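VirK protein (Legionella pneumophila, PDB 5XTA) is of unknown function but belongs to the VirK family, has a novel fold and is probably exported through type II secretion. Local coordinates at residues I14-L26 / A38-I50. The protein carries 3 engineered substitutions. Numbering follows the deposited sequence.
Sequences IAEGKRITFVINL and AIVSVTPNAVMVI. Engineered in segment 38-50: I50 (natural residue Val). With SO4 (sulfate ion), chain E.
With CG of R19 anti to the backbone N (chi1 -176°) and the chain extended to NE, the guanidinium lies against the turn T43-N45, while T43, its OG1 likewise anti to N (chi1 175°), directs that hydroxyl back at segment 14-26. R19 NH2 donates to T43 O over 3.0 Å, fairly straight and in the guanidinium plane, though from above the carbonyl plane. R19 NE makes only weak bonds, to T43 OG1 and P44 O, and CA of N45 lies over one guanidinium face, toward its rim. The T43 hydroxyl donates a hydrogen bond to I20 O, 3.0 Å from OG1. Beyond the turn, strands 21-25 and 38-42 form an antiparallel ladder, F22 with V42 and I24 with V40 being hydrogen-bonded pairs; strand 116-119 continues this sheet past 21-25, whereas 46-50 edges the chain's other antiparallel sheet and pairs with a second subunit. P44 CG meets the edge of the F22 ring at CE2 (3.8 Å), and I14 CD1 packs on V49 CG2 (3.6 Å) and, tip to tip, on V47 CG2. R19 also bonds a sulfate, NH2 to O2 (2.7 Å) and NH1 to O1; this ion, probably from the crystallisation liquor, is shared with R19 of the three other subunits and probably offsets their gathered positive charge.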
loop_
_atom_site.group_PDB
_atom_site.type_symbol
_atom_site.label_atom_id
_atom_site.label_comp_id
_atom_site.label_asym_id
_atom_site.label_seq_id
_atom_site.Cartn_x
_atom_site.Cartn_y
_atom_site.Cartn_z
ATOM N N ILE A 14 -12.679 9.224 10.025
ATOM C CA ILE A 14 -12.505 9.302 8.582
ATOM C C ILE A 14 -12.456 10.777 8.139
ATOM O O ILE A 14 -11.541 11.207 7.405
ATOM C CB ILE A 14 -13.592 8.513 7.845
ATOM C CG1 ILE A 14 -13.452 7.032 8.161
ATOM C CG2 ILE A 14 -13.504 8.751 6.321
ATOM C CD1 ILE A 14 -14.678 6.227 7.841
ATOM N N ALA A 15 -13.392 11.560 8.648
ATOM C CA ALA A 15 -13.511 12.956 8.285
ATOM C C ALA A 15 -12.283 13.759 8.722
ATOM O O ALA A 15 -11.943 14.742 8.086
ATOM C CB ALA A 15 -14.800 13.551 8.859
ATOM N N GLU A 16 -11.600 13.279 9.763
ATOM C CA GLU A 16 -10.402 13.906 10.295
ATOM C C GLU A 16 -9.128 13.360 9.687
ATOM O O GLU A 16 -8.045 13.615 10.211
ATOM C CB GLU A 16 -10.320 13.697 11.803
ATOM C CG GLU A 16 -11.226 14.582 12.634
ATOM C CD GLU A 16 -11.497 13.999 14.027
ATOM O OE1 GLU A 16 -10.650 13.239 14.561
ATOM O OE2 GLU A 16 -12.581 14.282 14.583
ATOM N N GLY A 17 -9.219 12.593 8.611
ATOM C CA GLY A 17 -8.008 12.142 7.964
ATOM C C GLY A 17 -7.244 11.003 8.605
ATOM O O GLY A 17 -6.172 10.698 8.145
ATOM N N LYS A 18 -7.817 10.287 9.556
ATOM C CA LYS A 18 -7.146 9.113 10.107
ATOM C C LYS A 18 -7.235 7.860 9.192
ATOM O O LYS A 18 -8.236 7.572 8.635
ATOM C CB LYS A 18 -7.725 8.779 11.446
ATOM C CG LYS A 18 -7.395 9.837 12.480
ATOM C CD LYS A 18 -8.361 9.733 13.651
ATOM C CE LYS A 18 -8.098 10.772 14.751
ATOM N NZ LYS A 18 -6.957 10.380 15.611
ATOM N N ARG A 19 -6.166 7.109 9.119
ATOM C CA ARG A 19 -6.178 5.840 8.414
ATOM C C ARG A 19 -6.801 4.752 9.314
ATOM O O ARG A 19 -6.431 4.601 10.455
ATOM C CB ARG A 19 -4.774 5.480 7.969
ATOM C CG ARG A 19 -4.790 4.197 7.142
ATOM C CD ARG A 19 -3.678 4.117 6.131
ATOM N NE ARG A 19 -3.699 2.811 5.452
ATOM C CZ ARG A 19 -2.775 2.406 4.596
ATOM N NH1 ARG A 19 -1.750 3.208 4.347
ATOM N NH2 ARG A 19 -2.876 1.205 3.996
ATOM N N ILE A 20 -7.793 4.047 8.785
ATOM C CA ILE A 20 -8.574 3.071 9.517
ATOM C C ILE A 20 -8.023 1.634 9.392
ATOM O O ILE A 20 -7.625 1.198 8.323
ATOM C CB ILE A 20 -10.017 3.134 8.953
ATOM C CG1 ILE A 20 -10.647 4.539 9.170
ATOM C CG2 ILE A 20 -10.917 2.078 9.514
ATOM C CD1 ILE A 20 -10.431 5.162 10.538
ATOM N N THR A 21 -8.091 0.875 10.471
ATOM C CA THR A 21 -7.752 -0.544 10.480
ATOM C C THR A 21 -8.946 -1.353 10.986
ATOM O O THR A 21 -9.539 -1.030 12.025
ATOM C CB THR A 21 -6.501 -0.822 11.340
ATOM O OG1 THR A 21 -5.377 -0.161 10.758
ATOM C CG2 THR A 21 -6.177 -2.314 11.388
ATOM N N PHE A 22 -9.269 -2.409 10.242
ATOM C CA PHE A 22 -10.308 -3.377 10.587
ATOM C C PHE A 22 -9.666 -4.636 11.166
ATOM O O PHE A 22 -8.765 -5.216 10.539
ATOM C CB PHE A 22 -11.149 -3.758 9.373
ATOM C CG PHE A 22 -11.815 -2.598 8.737
ATOM C CD1 PHE A 22 -12.890 -1.987 9.348
ATOM C CD2 PHE A 22 -11.329 -2.054 7.557
ATOM C CE1 PHE A 22 -13.510 -0.881 8.780
ATOM C CE2 PHE A 22 -11.928 -0.931 7.008
ATOM C CZ PHE A 22 -13.034 -0.362 7.611
ATOM N N VAL A 23 -10.128 -5.003 12.371
ATOM C CA VAL A 23 -9.766 -6.252 13.031
ATOM C C VAL A 23 -11.014 -7.133 13.192
ATOM O O VAL A 23 -11.998 -6.758 13.843
ATOM C CB VAL A 23 -9.044 -6.019 14.355
ATOM C CG1 VAL A 23 -8.556 -7.333 14.936
ATOM C CG2 VAL A 23 -7.839 -5.114 14.146
ATOM N N ILE A 24 -10.975 -8.289 12.558
ATOM C CA ILE A 24 -12.101 -9.176 12.519
ATOM C C ILE A 24 -11.783 -10.469 13.189
ATOM O O ILE A 24 -10.804 -11.146 12.831
ATOM C CB ILE A 24 -12.525 -9.416 11.084
ATOM C CG1 ILE A 24 -12.655 -8.020 10.481
ATOM C CG2 ILE A 24 -13.818 -10.250 11.030
ATOM C CD1 ILE A 24 -13.491 -7.879 9.268
ATOM N N ASN A 25 -12.644 -10.821 14.139
ATOM C CA ASN A 25 -12.548 -12.101 14.865
ATOM C C ASN A 25 -13.603 -13.062 14.325
ATOM O O ASN A 25 -14.804 -12.975 14.666
ATOM C CB ASN A 25 -12.677 -11.828 16.355
ATOM C CG ASN A 25 -12.400 -13.044 17.219
ATOM O OD1 ASN A 25 -12.241 -14.171 16.756
ATOM N ND2 ASN A 25 -12.326 -12.793 18.504
ATOM N N LEU A 26 -13.150 -13.940 13.428
ATOM C CA LEU A 26 -14.028 -14.804 12.632
ATOM C C LEU A 26 -14.965 -15.716 13.426
ATOM O O LEU A 26 -16.081 -15.987 12.990
ATOM C CB LEU A 26 -13.204 -15.670 11.694
ATOM C CG LEU A 26 -12.910 -15.139 10.288
ATOM C CD1 LEU A 26 -12.583 -13.667 10.235
ATOM C CD2 LEU A 26 -11.778 -15.948 9.678
ATOM N N ALA A 38 -9.788 -17.360 13.637
ATOM C CA ALA A 38 -8.700 -16.537 13.168
ATOM C C ALA A 38 -9.031 -15.107 13.468
ATOM O O ALA A 38 -10.194 -14.752 13.593
ATOM C CB ALA A 38 -8.453 -16.722 11.674
ATOM N N ILE A 39 -7.995 -14.313 13.671
ATOM C CA ILE A 39 -8.132 -12.889 13.714
ATOM C C ILE A 39 -7.532 -12.364 12.453
ATOM O O ILE A 39 -6.451 -12.761 12.090
ATOM C CB ILE A 39 -7.446 -12.333 14.955
ATOM C CG1 ILE A 39 -8.204 -12.922 16.169
ATOM C CG2 ILE A 39 -7.460 -10.795 14.973
ATOM C CD1 ILE A 39 -7.891 -12.296 17.515
ATOM N N VAL A 40 -8.240 -11.467 11.784
ATOM C CA VAL A 40 -7.768 -10.889 10.548
ATOM C C VAL A 40 -7.756 -9.378 10.689
ATOM O O VAL A 40 -8.772 -8.773 11.035
ATOM C CB VAL A 40 -8.677 -11.274 9.401
ATOM C CG1 VAL A 40 -8.213 -10.632 8.095
ATOM C CG2 VAL A 40 -8.684 -12.773 9.275
ATOM N N SER A 41 -6.604 -8.781 10.412
ATOM C CA SER A 41 -6.426 -7.342 10.468
ATOM C C SER A 41 -6.139 -6.855 9.056
ATOM O O SER A 41 -5.311 -7.458 8.317
ATOM C CB SER A 41 -5.273 -7.018 11.400
ATOM O OG SER A 41 -4.839 -5.678 11.260
ATOM N N VAL A 42 -6.799 -5.767 8.673
ATOM C CA VAL A 42 -6.587 -5.180 7.333
ATOM C C VAL A 42 -6.662 -3.671 7.473
ATOM O O VAL A 42 -7.577 -3.164 8.084
ATOM C CB VAL A 42 -7.662 -5.615 6.293
ATOM C CG1 VAL A 42 -7.472 -4.906 4.941
ATOM C CG2 VAL A 42 -7.639 -7.126 6.052
ATOM N N THR A 43 -5.726 -2.964 6.843
ATOM C CA THR A 43 -5.791 -1.516 6.774
ATOM C C THR A 43 -5.789 -1.061 5.309
ATOM O O THR A 43 -4.763 -1.005 4.680
ATOM C CB THR A 43 -4.756 -0.765 7.668
ATOM O OG1 THR A 43 -4.849 0.653 7.428
ATOM C CG2 THR A 43 -3.359 -1.153 7.439
ATOM N N PRO A 44 -6.971 -0.723 4.777
ATOM C CA PRO A 44 -7.051 -0.193 3.419
ATOM C C PRO A 44 -6.551 1.217 3.346
ATOM O O PRO A 44 -6.620 1.945 4.327
ATOM C CB PRO A 44 -8.531 -0.265 3.091
ATOM C CG PRO A 44 -9.238 -0.716 4.337
ATOM C CD PRO A 44 -8.269 -0.726 5.471
ATOM N N ASN A 45 -6.026 1.627 2.195
ATOM C CA ASN A 45 -5.560 3.017 2.061
ATOM C C ASN A 45 -6.681 4.004 1.694
ATOM O O ASN A 45 -6.419 5.197 1.599
ATOM C CB ASN A 45 -4.425 3.097 1.054
ATOM C CG ASN A 45 -4.907 3.177 -0.361
ATOM O OD1 ASN A 45 -5.818 2.432 -0.772
ATOM N ND2 ASN A 45 -4.310 4.084 -1.132
ATOM N N ALA A 46 -7.905 3.481 1.479
ATOM C CA ALA A 46 -9.097 4.255 1.117
ATOM C C ALA A 46 -10.355 3.714 1.813
ATOM O O ALA A 46 -10.485 2.522 2.073
ATOM C CB ALA A 46 -9.302 4.213 -0.383
ATOM N N VAL A 47 -11.266 4.619 2.148
ATOM C CA VAL A 47 -12.478 4.278 2.894
ATOM C C VAL A 47 -13.482 5.398 2.599
ATOM O O VAL A 47 -13.093 6.555 2.262
ATOM C CB VAL A 47 -12.168 4.092 4.411
ATOM C CG1 VAL A 47 -11.605 5.362 4.998
ATOM C CG2 VAL A 47 -13.382 3.645 5.213
HETATM N N MSE A 48 -14.757 5.059 2.717
HETATM C CA MSE A 48 -15.822 6.000 2.356
HETATM C C MSE A 48 -16.903 5.955 3.375
HETATM O O MSE A 48 -17.158 4.898 3.932
HETATM C CB MSE A 48 -16.553 5.670 1.077
HETATM C CG MSE A 48 -15.655 5.287 -0.064
HETATM SE SE MSE A 48 -16.701 5.136 -1.754
HETATM C CE MSE A 48 -17.972 6.650 -1.652
ATOM N N VAL A 49 -17.548 7.105 3.585
ATOM C CA VAL A 49 -18.781 7.194 4.351
ATOM C C VAL A 49 -19.865 7.580 3.362
ATOM O O VAL A 49 -19.724 8.582 2.690
ATOM C CB VAL A 49 -18.690 8.259 5.431
ATOM C CG1 VAL A 49 -19.956 8.256 6.277
ATOM C CG2 VAL A 49 -17.454 8.020 6.303
ATOM N N ILE A 50 -20.880 6.733 3.236
ATOM C CA ILE A 50 -21.983 6.936 2.309
ATOM C C ILE A 50 -23.168 7.468 3.097
ATOM O O ILE A 50 -23.647 6.800 4.026
ATOM C CB ILE A 50 -22.462 5.647 1.628
ATOM C CG1 ILE A 50 -21.306 4.800 1.119
ATOM C CG2 ILE A 50 -23.426 5.981 0.486
ATOM C CD1 ILE A 50 -20.512 5.472 0.037
HETATM S S SO4 E . 0.331 1.127 2.236
HETATM O O1 SO4 E . 0.618 1.756 3.536
HETATM O O2 SO4 E . -1.083 1.470 1.984
HETATM O O3 SO4 E . 1.222 1.754 1.268
HETATM O O4 SO4 E . 0.482 -0.330 2.325
#